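Local atomic coordinates of myosin light chain 1 (Saccharomyces cerevisiae, PDB entry 1M45), a protein that serves as a light chain for the myosins MYO1 and MYO2 and for IQG1 by binding their IQ motifs, and helps assemble the contractile ring in cytokinesis. Residues D8-F13 / G27-A32; I33-T38 / K72-T77; A80-F85 / F141-L146; K87-F92 / G103-M108. One frame throughout, in Å; residues are numbered along the deposited sequence.

Interaction 1: D8-F13 / G27-A32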
loop_
_atom_site.group_PDB
_atom_site.type_symbol
_atom_site.label_atom_id
_atom_site.label_comp_id
_atom_site.label_asym_id
_atom_site.label_seq_id
_atom_site.Cartn_x
_atom_site.Cartn_y
_atom_site.Cartn_z
ATOM N N ASP A 8 -2.383 17.575 6.384
ATOM C CA ASP A 8 -1.334 18.356 5.704
ATOM C C ASP A 8 -0.496 17.565 4.711
ATOM O O ASP A 8 0.647 17.921 4.438
ATOM C CB ASP A 8 -0.375 18.981 6.704
ATOM C CG ASP A 8 0.308 20.229 6.151
ATOM O OD1 ASP A 8 -0.273 20.931 5.309
ATOM O OD2 ASP A 8 1.419 20.546 6.540
ATOM N N ILE A 9 -1.035 16.461 4.217
ATOM C CA ILE A 9 -0.272 15.658 3.291
ATOM C C ILE A 9 -0.269 16.269 1.883
ATOM O O ILE A 9 0.714 16.169 1.156
ATOM C CB ILE A 9 -0.825 14.229 3.279
ATOM C CG1 ILE A 9 -0.490 13.528 4.591
ATOM C CG2 ILE A 9 -0.295 13.450 2.054
ATOM C CD1 ILE A 9 -1.293 12.203 4.769
ATOM N N PHE A 10 -1.361 16.917 1.496
ATOM C CA PHE A 10 -1.469 17.497 0.172
ATOM C C PHE A 10 -0.264 18.388 -0.204
ATOM O O PHE A 10 0.195 18.350 -1.349
ATOM C CB PHE A 10 -2.775 18.271 0.056
ATOM C CG PHE A 10 -3.118 18.691 -1.336
ATOM C CD1 PHE A 10 -2.705 19.935 -1.816
ATOM C CD2 PHE A 10 -3.848 17.865 -2.190
ATOM C CE1 PHE A 10 -3.018 20.335 -3.122
ATOM C CE2 PHE A 10 -4.187 18.266 -3.456
ATOM C CZ PHE A 10 -3.760 19.503 -3.939
ATOM N N THR A 11 0.260 19.149 0.756
ATOM C CA THR A 11 1.397 20.041 0.473
ATOM C C THR A 11 2.652 19.267 0.104
ATOM O O THR A 11 3.476 19.780 -0.664
ATOM C CB THR A 11 1.716 21.053 1.632
ATOM O OG1 THR A 11 1.763 20.361 2.883
ATOM C CG2 THR A 11 0.589 22.050 1.797
ATOM N N LEU A 12 2.793 18.039 0.586
ATOM C CA LEU A 12 3.977 17.241 0.243
ATOM C C LEU A 12 3.910 16.777 -1.211
ATOM O O LEU A 12 4.956 16.468 -1.842
ATOM C CB LEU A 12 4.116 16.030 1.179
ATOM C CG LEU A 12 4.353 16.287 2.657
ATOM C CD1 LEU A 12 4.301 14.968 3.434
ATOM C CD2 LEU A 12 5.712 16.981 2.810
ATOM N N PHE A 13 2.691 16.697 -1.741
ATOM C CA PHE A 13 2.472 16.326 -3.124
ATOM C C PHE A 13 2.482 17.557 -4.018
ATOM O O PHE A 13 2.525 17.434 -5.254
ATOM C CB PHE A 13 1.143 15.562 -3.282
ATOM C CG PHE A 13 1.215 14.124 -2.811
ATOM C CD1 PHE A 13 1.067 13.820 -1.495
ATOM C CD2 PHE A 13 1.551 13.110 -3.714
ATOM C CE1 PHE A 13 1.163 12.499 -1.042
ATOM C CE2 PHE A 13 1.657 11.777 -3.286
ATOM C CZ PHE A 13 1.446 11.482 -1.947
ATOM N N GLY A 27 -3.295 8.248 -6.918
ATOM C CA GLY A 27 -3.202 6.975 -6.214
ATOM C C GLY A 27 -2.353 7.053 -4.956
ATOM O O GLY A 27 -2.749 6.595 -3.882
ATOM N N ASP A 28 -1.170 7.643 -5.084
ATOM C CA ASP A 28 -0.280 7.766 -3.933
ATOM C C ASP A 28 -0.816 8.701 -2.854
ATOM O O ASP A 28 -0.548 8.503 -1.667
ATOM C CB ASP A 28 1.102 8.195 -4.426
ATOM C CG ASP A 28 1.841 7.070 -5.053
ATOM O OD1 ASP A 28 2.906 7.327 -5.670
ATOM O OD2 ASP A 28 1.462 5.899 -4.942
ATOM N N TYR A 29 -1.541 9.737 -3.293
ATOM C CA TYR A 29 -2.191 10.627 -2.327
ATOM C C TYR A 29 -3.218 9.841 -1.516
ATOM O O TYR A 29 -3.256 9.958 -0.304
ATOM C CB TYR A 29 -2.863 11.848 -2.986
ATOM C CG TYR A 29 -3.587 12.680 -1.995
ATOM C CD1 TYR A 29 -2.897 13.544 -1.165
ATOM C CD2 TYR A 29 -4.960 12.575 -1.863
ATOM C CE1 TYR A 29 -3.567 14.274 -0.190
ATOM C CE2 TYR A 29 -5.660 13.267 -0.870
ATOM C CZ TYR A 29 -4.955 14.128 -0.044
ATOM O OH TYR A 29 -5.647 14.810 0.933
ATOM N N LEU A 30 -4.033 9.043 -2.214
ATOM C CA LEU A 30 -5.042 8.244 -1.541
ATOM C C LEU A 30 -4.392 7.270 -0.576
ATOM O O LEU A 30 -4.913 7.003 0.524
ATOM C CB LEU A 30 -5.902 7.490 -2.563
ATOM C CG LEU A 30 -6.823 8.432 -3.351
ATOM C CD1 LEU A 30 -7.505 7.652 -4.492
ATOM C CD2 LEU A 30 -7.852 9.099 -2.465
ATOM N N ARG A 31 -3.254 6.728 -0.991
ATOM C CA ARG A 31 -2.507 5.836 -0.099
ATOM C C ARG A 31 -1.984 6.591 1.106
ATOM O O ARG A 31 -2.115 6.132 2.237
ATOM C CB ARG A 31 -1.337 5.196 -0.851
ATOM C CG ARG A 31 -1.791 4.191 -1.879
ATOM C CD ARG A 31 -0.682 3.667 -2.817
ATOM N NE ARG A 31 -1.287 2.805 -3.837
ATOM C CZ ARG A 31 -1.324 3.001 -5.137
ATOM N NH1 ARG A 31 -0.729 4.048 -5.734
ATOM N NH2 ARG A 31 -2.010 2.112 -5.883
ATOM N N ALA A 32 -1.443 7.787 0.873
ATOM C CA ALA A 32 -0.830 8.543 1.972
ATOM C C ALA A 32 -1.825 8.860 3.068
ATOM O O ALA A 32 -1.490 8.855 4.243
ATOM C CB ALA A 32 -0.209 9.831 1.424
#

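Interaction 2: I33-T38 / K72-T77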
loop_
_atom_site.group_PDB
_atom_site.type_symbol
_atom_site.label_atom_id
_atom_site.label_comp_id
_atom_site.label_asym_id
_atom_site.label_seq_id
_atom_site.Cartn_x
_atom_site.Cartn_y
_atom_site.Cartn_z
ATOM N N ILE A 33 -3.071 9.144 2.678
ATOM C CA ILE A 33 -4.078 9.470 3.701
ATOM C C ILE A 33 -4.711 8.244 4.353
ATOM O O ILE A 33 -5.542 8.382 5.253
ATOM C CB ILE A 33 -5.150 10.462 3.147
ATOM C CG1 ILE A 33 -6.001 9.820 2.063
ATOM C CG2 ILE A 33 -4.506 11.755 2.697
ATOM C CD1 ILE A 33 -7.168 10.673 1.589
ATOM N N GLY A 34 -4.358 7.050 3.867
ATOM C CA GLY A 34 -4.864 5.872 4.588
ATOM C C GLY A 34 -5.574 4.789 3.790
ATOM O O GLY A 34 -5.963 3.767 4.383
ATOM N N TYR A 35 -5.805 5.008 2.507
ATOM C CA TYR A 35 -6.451 3.983 1.674
ATOM C C TYR A 35 -5.423 3.058 1.005
ATOM O O TYR A 35 -4.211 3.337 0.996
ATOM C CB TYR A 35 -7.359 4.648 0.635
ATOM C CG TYR A 35 -8.414 5.518 1.248
ATOM C CD1 TYR A 35 -8.417 6.896 1.025
ATOM C CD2 TYR A 35 -9.447 4.958 1.998
ATOM C CE1 TYR A 35 -9.436 7.694 1.542
ATOM C CE2 TYR A 35 -10.452 5.752 2.527
ATOM C CZ TYR A 35 -10.430 7.105 2.297
ATOM O OH TYR A 35 -11.427 7.859 2.830
ATOM N N ASN A 36 -5.890 1.941 0.446
ATOM C CA ASN A 36 -5.007 0.993 -0.215
ATOM C C ASN A 36 -5.592 0.563 -1.535
ATOM O O ASN A 36 -5.781 -0.641 -1.752
ATOM C CB ASN A 36 -4.736 -0.220 0.685
ATOM C CG ASN A 36 -4.217 0.195 2.043
ATOM O OD1 ASN A 36 -3.072 0.630 2.169
ATOM N ND2 ASN A 36 -5.036 0.015 3.073
ATOM N N PRO A 37 -5.835 1.513 -2.426
ATOM C CA PRO A 37 -6.473 1.186 -3.712
ATOM C C PRO A 37 -5.583 0.428 -4.683
ATOM O O PRO A 37 -4.350 0.554 -4.644
ATOM C CB PRO A 37 -6.824 2.569 -4.266
ATOM C CG PRO A 37 -5.679 3.423 -3.794
ATOM C CD PRO A 37 -5.530 2.957 -2.331
ATOM N N THR A 38 -6.205 -0.397 -5.531
ATOM C CA THR A 38 -5.487 -0.969 -6.657
ATOM C C THR A 38 -5.389 0.161 -7.670
ATOM O O THR A 38 -6.198 1.118 -7.647
ATOM C CB THR A 38 -6.264 -2.115 -7.334
ATOM O OG1 THR A 38 -7.547 -1.606 -7.733
ATOM C CG2 THR A 38 -6.528 -3.247 -6.348
ATOM N N LYS A 72 -17.306 4.386 0.228
ATOM C CA LYS A 72 -17.463 2.962 0.508
ATOM C C LYS A 72 -16.420 2.133 -0.181
ATOM O O LYS A 72 -15.855 1.214 0.426
ATOM C CB LYS A 72 -18.875 2.446 0.131
ATOM C CG LYS A 72 -19.975 2.965 1.034
ATOM C CD LYS A 72 -20.186 4.485 0.906
ATOM C CE LYS A 72 -21.525 4.958 1.497
ATOM N NZ LYS A 72 -21.774 6.419 1.224
ATOM N N GLU A 73 -16.139 2.454 -1.438
ATOM C CA GLU A 73 -15.160 1.658 -2.185
ATOM C C GLU A 73 -13.758 1.863 -1.648
ATOM O O GLU A 73 -12.946 0.919 -1.621
ATOM C CB GLU A 73 -15.204 2.012 -3.663
ATOM C CG GLU A 73 -16.555 1.687 -4.309
ATOM C CD GLU A 73 -17.610 2.786 -4.176
ATOM O OE1 GLU A 73 -17.569 3.649 -3.271
ATOM O OE2 GLU A 73 -18.549 2.761 -4.996
ATOM N N LEU A 74 -13.477 3.082 -1.204
ATOM C CA LEU A 74 -12.135 3.383 -0.664
ATOM C C LEU A 74 -12.011 2.803 0.729
ATOM O O LEU A 74 -11.001 2.191 1.059
ATOM C CB LEU A 74 -11.850 4.907 -0.663
ATOM C CG LEU A 74 -11.661 5.463 -2.082
ATOM C CD1 LEU A 74 -11.749 6.991 -2.037
ATOM C CD2 LEU A 74 -10.265 5.053 -2.545
ATOM N N ASP A 75 -13.064 2.956 1.523
ATOM C CA ASP A 75 -13.062 2.382 2.849
ATOM C C ASP A 75 -12.890 0.857 2.809
ATOM O O ASP A 75 -12.253 0.306 3.687
ATOM C CB ASP A 75 -14.348 2.752 3.574
ATOM C CG ASP A 75 -14.419 2.158 4.913
ATOM O OD1 ASP A 75 -13.508 2.427 5.723
ATOM O OD2 ASP A 75 -15.348 1.394 5.234
ATOM N N ALA A 76 -13.456 0.202 1.793
ATOM C CA ALA A 76 -13.320 -1.253 1.589
ATOM C C ALA A 76 -11.872 -1.695 1.386
ATOM O O ALA A 76 -11.561 -2.869 1.607
ATOM C CB ALA A 76 -14.170 -1.709 0.409
ATOM N N THR A 77 -10.981 -0.767 1.004
ATOM C CA THR A 77 -9.563 -1.122 0.827
ATOM C C THR A 77 -8.783 -1.083 2.143
ATOM O O THR A 77 -7.594 -1.387 2.137
ATOM C CB THR A 77 -8.842 -0.218 -0.208
ATOM O OG1 THR A 77 -8.648 1.074 0.357
ATOM C CG2 THR A 77 -9.703 -0.032 -1.507
#

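Interaction 3: A80-F85 / F141-L146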
loop_
_atom_site.group_PDB
_atom_site.type_symbol
_atom_site.label_atom_id
_atom_site.label_comp_id
_atom_site.label_asym_id
_atom_site.label_seq_id
_atom_site.Cartn_x
_atom_site.Cartn_y
_atom_site.Cartn_z
ATOM N N ALA A 80 -8.469 -5.136 5.420
ATOM C CA ALA A 80 -7.721 -6.397 5.446
ATOM C C ALA A 80 -7.360 -6.833 6.835
ATOM O O ALA A 80 -7.124 -5.993 7.713
ATOM C CB ALA A 80 -6.432 -6.293 4.593
ATOM N N LYS A 81 -7.289 -8.150 7.037
ATOM C CA LYS A 81 -6.978 -8.696 8.349
ATOM C C LYS A 81 -5.774 -9.618 8.251
ATOM O O LYS A 81 -5.510 -10.193 7.194
ATOM C CB LYS A 81 -8.186 -9.477 8.887
ATOM C CG LYS A 81 -9.421 -8.617 9.076
ATOM C CD LYS A 81 -10.519 -9.435 9.766
ATOM C CE LYS A 81 -11.664 -8.542 10.190
ATOM N NZ LYS A 81 -12.631 -9.309 11.056
ATOM N N THR A 82 -5.084 -9.817 9.365
ATOM C CA THR A 82 -3.916 -10.697 9.364
ATOM C C THR A 82 -4.249 -12.084 8.821
ATOM O O THR A 82 -3.469 -12.675 8.060
ATOM C CB THR A 82 -3.358 -10.793 10.783
ATOM O OG1 THR A 82 -2.947 -9.473 11.180
ATOM C CG2 THR A 82 -2.100 -11.622 10.806
ATOM N N GLU A 83 -5.420 -12.594 9.177
ATOM C CA GLU A 83 -5.808 -13.918 8.739
ATOM C C GLU A 83 -5.906 -14.054 7.214
ATOM O O GLU A 83 -5.818 -15.158 6.700
ATOM C CB GLU A 83 -7.126 -14.333 9.402
ATOM C CG GLU A 83 -8.339 -13.546 8.934
ATOM C CD GLU A 83 -9.602 -14.096 9.537
ATOM O OE1 GLU A 83 -9.818 -13.825 10.735
ATOM O OE2 GLU A 83 -10.350 -14.795 8.819
ATOM N N ASP A 84 -6.100 -12.940 6.507
ATOM C CA ASP A 84 -6.178 -12.955 5.046
ATOM C C ASP A 84 -4.863 -13.392 4.407
ATOM O O ASP A 84 -4.861 -13.845 3.265
ATOM C CB ASP A 84 -6.519 -11.566 4.522
ATOM C CG ASP A 84 -7.960 -11.170 4.829
ATOM O OD1 ASP A 84 -8.858 -12.064 4.767
ATOM O OD2 ASP A 84 -8.284 -10.009 5.152
ATOM N N PHE A 85 -3.758 -13.273 5.129
ATOM C CA PHE A 85 -2.432 -13.505 4.499
ATOM C C PHE A 85 -1.580 -14.615 5.086
ATOM O O PHE A 85 -0.540 -14.960 4.514
ATOM C CB PHE A 85 -1.640 -12.209 4.542
ATOM C CG PHE A 85 -2.386 -11.057 3.971
ATOM C CD1 PHE A 85 -2.721 -9.971 4.774
ATOM C CD2 PHE A 85 -2.830 -11.081 2.645
ATOM C CE1 PHE A 85 -3.459 -8.901 4.253
ATOM C CE2 PHE A 85 -3.590 -10.029 2.153
ATOM C CZ PHE A 85 -3.877 -8.925 2.971
ATOM N N PHE A 141 5.177 -8.945 10.712
ATOM C CA PHE A 141 5.321 -8.177 9.499
ATOM C C PHE A 141 3.952 -7.745 8.992
ATOM O O PHE A 141 3.751 -6.565 8.693
ATOM C CB PHE A 141 6.072 -9.009 8.450
ATOM C CG PHE A 141 5.990 -8.447 7.060
ATOM C CD1 PHE A 141 6.763 -7.344 6.703
ATOM C CD2 PHE A 141 5.158 -9.041 6.107
ATOM C CE1 PHE A 141 6.681 -6.818 5.384
ATOM C CE2 PHE A 141 5.054 -8.528 4.807
ATOM C CZ PHE A 141 5.821 -7.414 4.445
ATOM N N ILE A 142 3.017 -8.697 8.886
ATOM C CA ILE A 142 1.667 -8.379 8.412
ATOM C C ILE A 142 1.029 -7.318 9.299
ATOM O O ILE A 142 0.380 -6.373 8.801
ATOM C CB ILE A 142 0.805 -9.621 8.356
ATOM C CG1 ILE A 142 1.343 -10.562 7.263
ATOM C CG2 ILE A 142 -0.636 -9.254 8.010
ATOM C CD1 ILE A 142 0.823 -12.027 7.435
ATOM N N GLU A 143 1.195 -7.467 10.615
ATOM C CA GLU A 143 0.613 -6.476 11.552
ATOM C C GLU A 143 1.141 -5.067 11.284
ATOM O O GLU A 143 0.383 -4.088 11.278
ATOM C CB GLU A 143 0.870 -6.858 13.002
ATOM C CG GLU A 143 0.157 -8.145 13.358
ATOM C CD GLU A 143 -1.342 -7.974 13.460
ATOM O OE1 GLU A 143 -1.808 -6.870 13.843
ATOM O OE2 GLU A 143 -2.053 -8.941 13.148
ATOM N N ASP A 144 2.439 -4.977 11.027
ATOM C CA ASP A 144 3.029 -3.675 10.734
ATOM C C ASP A 144 2.480 -3.077 9.444
ATOM O O ASP A 144 2.169 -1.877 9.362
ATOM C CB ASP A 144 4.557 -3.822 10.643
ATOM C CG ASP A 144 5.215 -3.961 12.011
ATOM O OD1 ASP A 144 6.442 -4.250 12.048
ATOM O OD2 ASP A 144 4.610 -3.859 13.100
ATOM N N VAL A 145 2.357 -3.904 8.415
ATOM C CA VAL A 145 1.912 -3.418 7.119
ATOM C C VAL A 145 0.462 -2.947 7.207
ATOM O O VAL A 145 0.097 -1.997 6.529
ATOM C CB VAL A 145 2.070 -4.526 6.043
ATOM C CG1 VAL A 145 1.296 -4.215 4.731
ATOM C CG2 VAL A 145 3.578 -4.745 5.759
ATOM N N LEU A 146 -0.344 -3.652 8.005
ATOM C CA LEU A 146 -1.747 -3.328 8.138
ATOM C C LEU A 146 -2.094 -2.268 9.185
ATOM O O LEU A 146 -3.252 -1.789 9.222
ATOM C CB LEU A 146 -2.554 -4.601 8.356
ATOM C CG LEU A 146 -2.487 -5.670 7.254
ATOM C CD1 LEU A 146 -3.412 -6.802 7.721
ATOM C CD2 LEU A 146 -2.885 -5.122 5.873
#

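Interaction 4: K87-F92 / G103-M108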
loop_
_atom_site.group_PDB
_atom_site.type_symbol
_atom_site.label_atom_id
_atom_site.label_comp_id
_atom_site.label_asym_id
_atom_site.label_seq_id
_atom_site.Cartn_x
_atom_site.Cartn_y
_atom_site.Cartn_z
ATOM N N LYS A 87 -2.147 -17.938 5.431
ATOM C CA LYS A 87 -2.053 -19.109 4.561
ATOM C C LYS A 87 -1.062 -18.920 3.413
ATOM O O LYS A 87 -0.316 -19.844 3.064
ATOM C CB LYS A 87 -3.437 -19.481 4.025
ATOM C CG LYS A 87 -4.275 -20.206 5.062
ATOM C CD LYS A 87 -5.595 -20.685 4.483
ATOM C CE LYS A 87 -6.376 -21.500 5.506
ATOM N NZ LYS A 87 -6.770 -20.711 6.723
ATOM N N ALA A 88 -1.040 -17.713 2.839
ATOM C CA ALA A 88 -0.081 -17.401 1.767
ATOM C C ALA A 88 1.377 -17.516 2.237
ATOM O O ALA A 88 2.249 -18.019 1.494
ATOM C CB ALA A 88 -0.346 -16.001 1.142
ATOM N N PHE A 89 1.649 -17.031 3.451
ATOM C CA PHE A 89 2.994 -17.137 4.014
ATOM C C PHE A 89 3.277 -18.606 4.400
ATOM O O PHE A 89 4.417 -19.049 4.338
ATOM C CB PHE A 89 3.163 -16.231 5.236
ATOM C CG PHE A 89 3.460 -14.810 4.884
ATOM C CD1 PHE A 89 2.442 -13.879 4.739
ATOM C CD2 PHE A 89 4.769 -14.431 4.600
ATOM C CE1 PHE A 89 2.735 -12.565 4.401
ATOM C CE2 PHE A 89 5.074 -13.122 4.250
ATOM C CZ PHE A 89 4.043 -12.185 4.150
ATOM N N GLN A 90 2.247 -19.327 4.829
ATOM C CA GLN A 90 2.465 -20.703 5.260
ATOM C C GLN A 90 2.975 -21.533 4.094
ATOM O O GLN A 90 3.666 -22.517 4.287
ATOM C CB GLN A 90 1.228 -21.302 5.913
ATOM C CG GLN A 90 1.032 -20.740 7.308
ATOM C CD GLN A 90 -0.210 -21.271 8.017
ATOM O OE1 GLN A 90 -0.396 -21.020 9.214
ATOM N NE2 GLN A 90 -1.056 -22.000 7.293
ATOM N N VAL A 91 2.673 -21.085 2.885
ATOM C CA VAL A 91 3.172 -21.754 1.684
ATOM C C VAL A 91 4.706 -21.742 1.632
ATOM O O VAL A 91 5.341 -22.689 1.131
ATOM C CB VAL A 91 2.557 -21.143 0.438
ATOM C CG1 VAL A 91 3.290 -21.611 -0.818
ATOM C CG2 VAL A 91 1.076 -21.481 0.366
ATOM N N PHE A 92 5.302 -20.698 2.197
ATOM C CA PHE A 92 6.740 -20.531 2.208
ATOM C C PHE A 92 7.341 -20.801 3.579
ATOM O O PHE A 92 8.486 -20.499 3.832
ATOM C CB PHE A 92 7.091 -19.116 1.738
ATOM C CG PHE A 92 6.606 -18.835 0.346
ATOM C CD1 PHE A 92 5.267 -18.505 0.110
ATOM C CD2 PHE A 92 7.484 -18.900 -0.731
ATOM C CE1 PHE A 92 4.803 -18.274 -1.196
ATOM C CE2 PHE A 92 7.036 -18.660 -2.028
ATOM C CZ PHE A 92 5.689 -18.349 -2.265
ATOM N N GLY A 103 14.709 -13.670 1.591
ATOM C CA GLY A 103 14.746 -14.007 0.171
ATOM C C GLY A 103 13.407 -14.537 -0.341
ATOM O O GLY A 103 12.980 -14.179 -1.438
ATOM N N ASP A 104 12.751 -15.402 0.434
ATOM C CA ASP A 104 11.438 -15.901 0.025
ATOM C C ASP A 104 10.397 -14.776 0.030
ATOM O O ASP A 104 9.451 -14.794 -0.776
ATOM C CB ASP A 104 10.960 -17.021 0.914
ATOM C CG ASP A 104 11.659 -18.331 0.623
ATOM O OD1 ASP A 104 12.236 -18.490 -0.474
ATOM O OD2 ASP A 104 11.609 -19.261 1.417
ATOM N N LEU A 105 10.556 -13.816 0.949
ATOM C CA LEU A 105 9.591 -12.718 0.991
ATOM C C LEU A 105 9.743 -11.891 -0.265
ATOM O O LEU A 105 8.746 -11.482 -0.908
ATOM C CB LEU A 105 9.747 -11.884 2.260
ATOM C CG LEU A 105 8.843 -10.641 2.347
ATOM C CD1 LEU A 105 7.381 -11.055 2.191
ATOM C CD2 LEU A 105 9.042 -9.962 3.750
ATOM N N ARG A 106 10.997 -11.619 -0.627
ATOM C CA ARG A 106 11.217 -10.886 -1.882
ATOM C C ARG A 106 10.647 -11.640 -3.072
ATOM O O ARG A 106 10.043 -11.029 -3.990
ATOM C CB ARG A 106 12.695 -10.575 -2.079
ATOM C CG ARG A 106 12.967 -9.736 -3.304
ATOM C CD ARG A 106 14.407 -9.239 -3.350
ATOM N NE ARG A 106 14.612 -8.263 -2.271
ATOM C CZ ARG A 106 14.550 -6.949 -2.421
ATOM N NH1 ARG A 106 14.284 -6.399 -3.601
ATOM N NH2 ARG A 106 14.712 -6.162 -1.360
ATOM N N TYR A 107 10.871 -12.962 -3.097
ATOM C CA TYR A 107 10.316 -13.809 -4.128
ATOM C C TYR A 107 8.801 -13.685 -4.228
ATOM O O TYR A 107 8.258 -13.487 -5.322
ATOM C CB TYR A 107 10.720 -15.250 -3.879
ATOM C CG TYR A 107 10.071 -16.263 -4.821
ATOM C CD1 TYR A 107 10.685 -16.624 -6.012
ATOM C CD2 TYR A 107 8.880 -16.884 -4.479
ATOM C CE1 TYR A 107 10.090 -17.585 -6.864
ATOM C CE2 TYR A 107 8.277 -17.829 -5.318
ATOM C CZ TYR A 107 8.895 -18.162 -6.480
ATOM O OH TYR A 107 8.321 -19.091 -7.275
ATOM N N MET A 108 8.129 -13.784 -3.085
ATOM C CA MET A 108 6.679 -13.664 -3.036
ATOM C C MET A 108 6.208 -12.340 -3.621
ATOM O O MET A 108 5.288 -12.307 -4.428
ATOM C CB MET A 108 6.163 -13.765 -1.596
ATOM C CG MET A 108 6.363 -15.124 -0.900
ATOM S SD MET A 108 5.876 -14.986 0.852
ATOM C CE MET A 108 4.105 -14.868 0.709
HETATM O O HOH W 1 10.922 -18.968 3.989
#

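Interaction 1: D8-F13 / G27-A32
Phe10, Phe13 and Tyr29 form an aromatic cluster between the two helices of the first EF-hand, just ahead of the loop that starts with the inferred calcium-site residue Asp14. Tyr29 is the middle ring. It turns its edge to the face of Phe13, an edge-to-face pair with centroids 5.8 Å apart and planes at 82°. One of its own faces receives the edge of Phe10 in an offset edge-to-face pair, with centroids 6.0 Å apart. Tyr29 CG stands anti to the backbone N (chi1 176°), which carries the ring off the helix between the two phenylalanines. Phe13 also lies against the helix itself. Tyr29 CA sits over its face, 4.2 Å from the ring centroid, in a CH-pi contact. Ala32 CB meets the Phe13 edge, 3.9 Å from CE1. Ala32 CB is shared with Ile9, whose CG2 comes to 3.7 Å. The other branch of Ile9 ends at CD1, 3.4 Å from Ala32 O. Ile21 of strand 20-22 touches the side chains of all three aromatic residues. Asp28 and Ala32 also pack on apolar side chains of the bound peptide. The hydroxyl of Tyr29 is satisfied outside the cluster, by a hydrogen bond with Asn6. The side-chain contacts are chiefly apolar, and the paired aromatic rings are steeply inclined, so ring edges bearing partial positive charge face pi clouds.

Interaction 2: I33-T38 / K72-T77
Asn36 and Thr77 bring the two backbones together, with their CA atoms 5.1 Å apart. Segment 33-38 is an irregular link that leaves helix 26-32 through a Schellman motif at Gly34. Segment 72-77 holds the last part of helix 71-75 and the residues that follow. Two hydrogen bonds join them. Asn36 N donates to Thr77 OG1 at 2.9 Å, nearly straight at 168°. The side-chain amide of Asn36 adds a second bond, with ND2 at 3.1 Å from Thr77 O. Thr77 O lies in the plane of the Asn36 amide, but ND2 stands 36° out of the Thr77 carbonyl plane. Thr77 OG1 also donates to Leu74 O at 2.7 Å. Its chi1 of 73° sets the hydroxyl between the backbone N and the carbonyl carbon, where it links Leu74 O to the backbone N-H of Asn36. Asn36 OD1 accepts a hydrogen bond from a basic side chain of the bound peptide, so both ends of the Asn36 side-chain amide are held. The Tyr35 ring lies across Leu74. Leu74 CB sits over one ring face in a CH-pi contact, 3.7 Å from the centroid, and Tyr35 CD2 comes to 3.3 Å from Leu74 O. Tyr35 OH is hydrogen-bonded to Arg4 N. Around the contact, Leu74 and Thr77 pack on helix 39-47, Thr38 N-caps that same helix, and Tyr35 touches Ile67 of helix 60-69.

Interaction 3: A80-F85 / F141-L146
Ile142 points its CB toward Thr82 and Phe85, and its two branches share the work. CG2, anti to the backbone N, touches Thr82 CA at 3.8 Å and Phe85 CD1 at 3.9 Å. The second branch runs from CG1 beside the backbone N and is extended at chi2 (162°). Its tip, CD1, ends 3.8 Å from Phe85 CB and also packs on Phe89. Helices 83-90 and 138-146, joined here, come from the two ends of the EF-hand domain pair. One turn on from Ile142, Leu146 closes the other flank. Leu146 CD1 meets the edge of the Phe85 ring, 4.1 Å from CE1, and also packs on the backbone, 3.7 Å from Lys81 C. Leu146 CD2 lies 3.9 Å from Ala80 CB. The Phe85 ring thus presents its edge to both aliphatic side chains, while Asp84 CB covers the centre of one face. Lys81 N donates to Asp84 OD2 at 2.8 Å, which ties the backbone at Lys81 to Asp84 within segment 80-85. Glu143 bends at chi2 toward Thr82, but its carboxylate is modelled too close to the hydroxyl, so that meeting is doubtful. Phe85 also meets an aromatic ring of the bound peptide, with planes at about 50°.

Interaction 4: K87-F92 / G103-M108
Met108 is inserted between the rings of Phe89 and Phe92 and meets a face of each. Met108 has two conformers, so its contacts hold for one of them and are less certain than the rest. Met108 CG stands over the centre of the Phe92 ring, 3.5 Å from the centroid and only 10° off the normal. SD lies over the same face, 4.0 Å from that centroid. The chain then bends at chi3 (72°), which turns the methyl to the other ring. Met108 CE sits over the Phe89 face toward the rim, 4.0 Å from its centroid. SD lies obliquely beside Phe89 as well, and the one sulfur thus has a Met-aromatic contact with both rings. These side chains join the two helices that flank the loop of an EF-hand, 83-90 and 102-111. A calcium site has been inferred at Asp93, Thr97 and Lys99 of the loop and at Asp104 of helix 102-111. A water donates to both Phe92 O at 2.9 Å and Asp104 OD2 at 2.7 Å. It bridges the end of one segment to the start of the other. Phe92 and Tyr107 meet rim to rim. Phe92 CE2 touches Tyr107 CD2 at 3.5 Å, with the planes at 57° and neither ring over the face of the other. Leu105 CD1 comes to the edge of Phe89, 3.7 Å from CE2. Phe89 also meets Tyr138 nearly parallel, and it packs on an apolar side chain of the bound peptide.

From the N terminus, interaction 1 closes the short loop between helices 10-13 and 26-32. Interaction 2 follows in series. It closes the longer span through helices 39-47 and 60-69 and ties the linker after helix 26-32 to helix 71-75. The two touch, partly through Arg31 and Pro37. The segments of interactions 2 and 3 nearly adjoin in sequence. Interactions 3 and 4 lie on the opposite side of the chain's centre from interaction 1. Interaction 3 closes the C-terminal domain by joining helix 83-90 to helix 138-146. Interaction 4 is nested inside that loop, uses the same helix 83-90, and meets interaction 3 where Phe89 packs on Phe141 and Ile142.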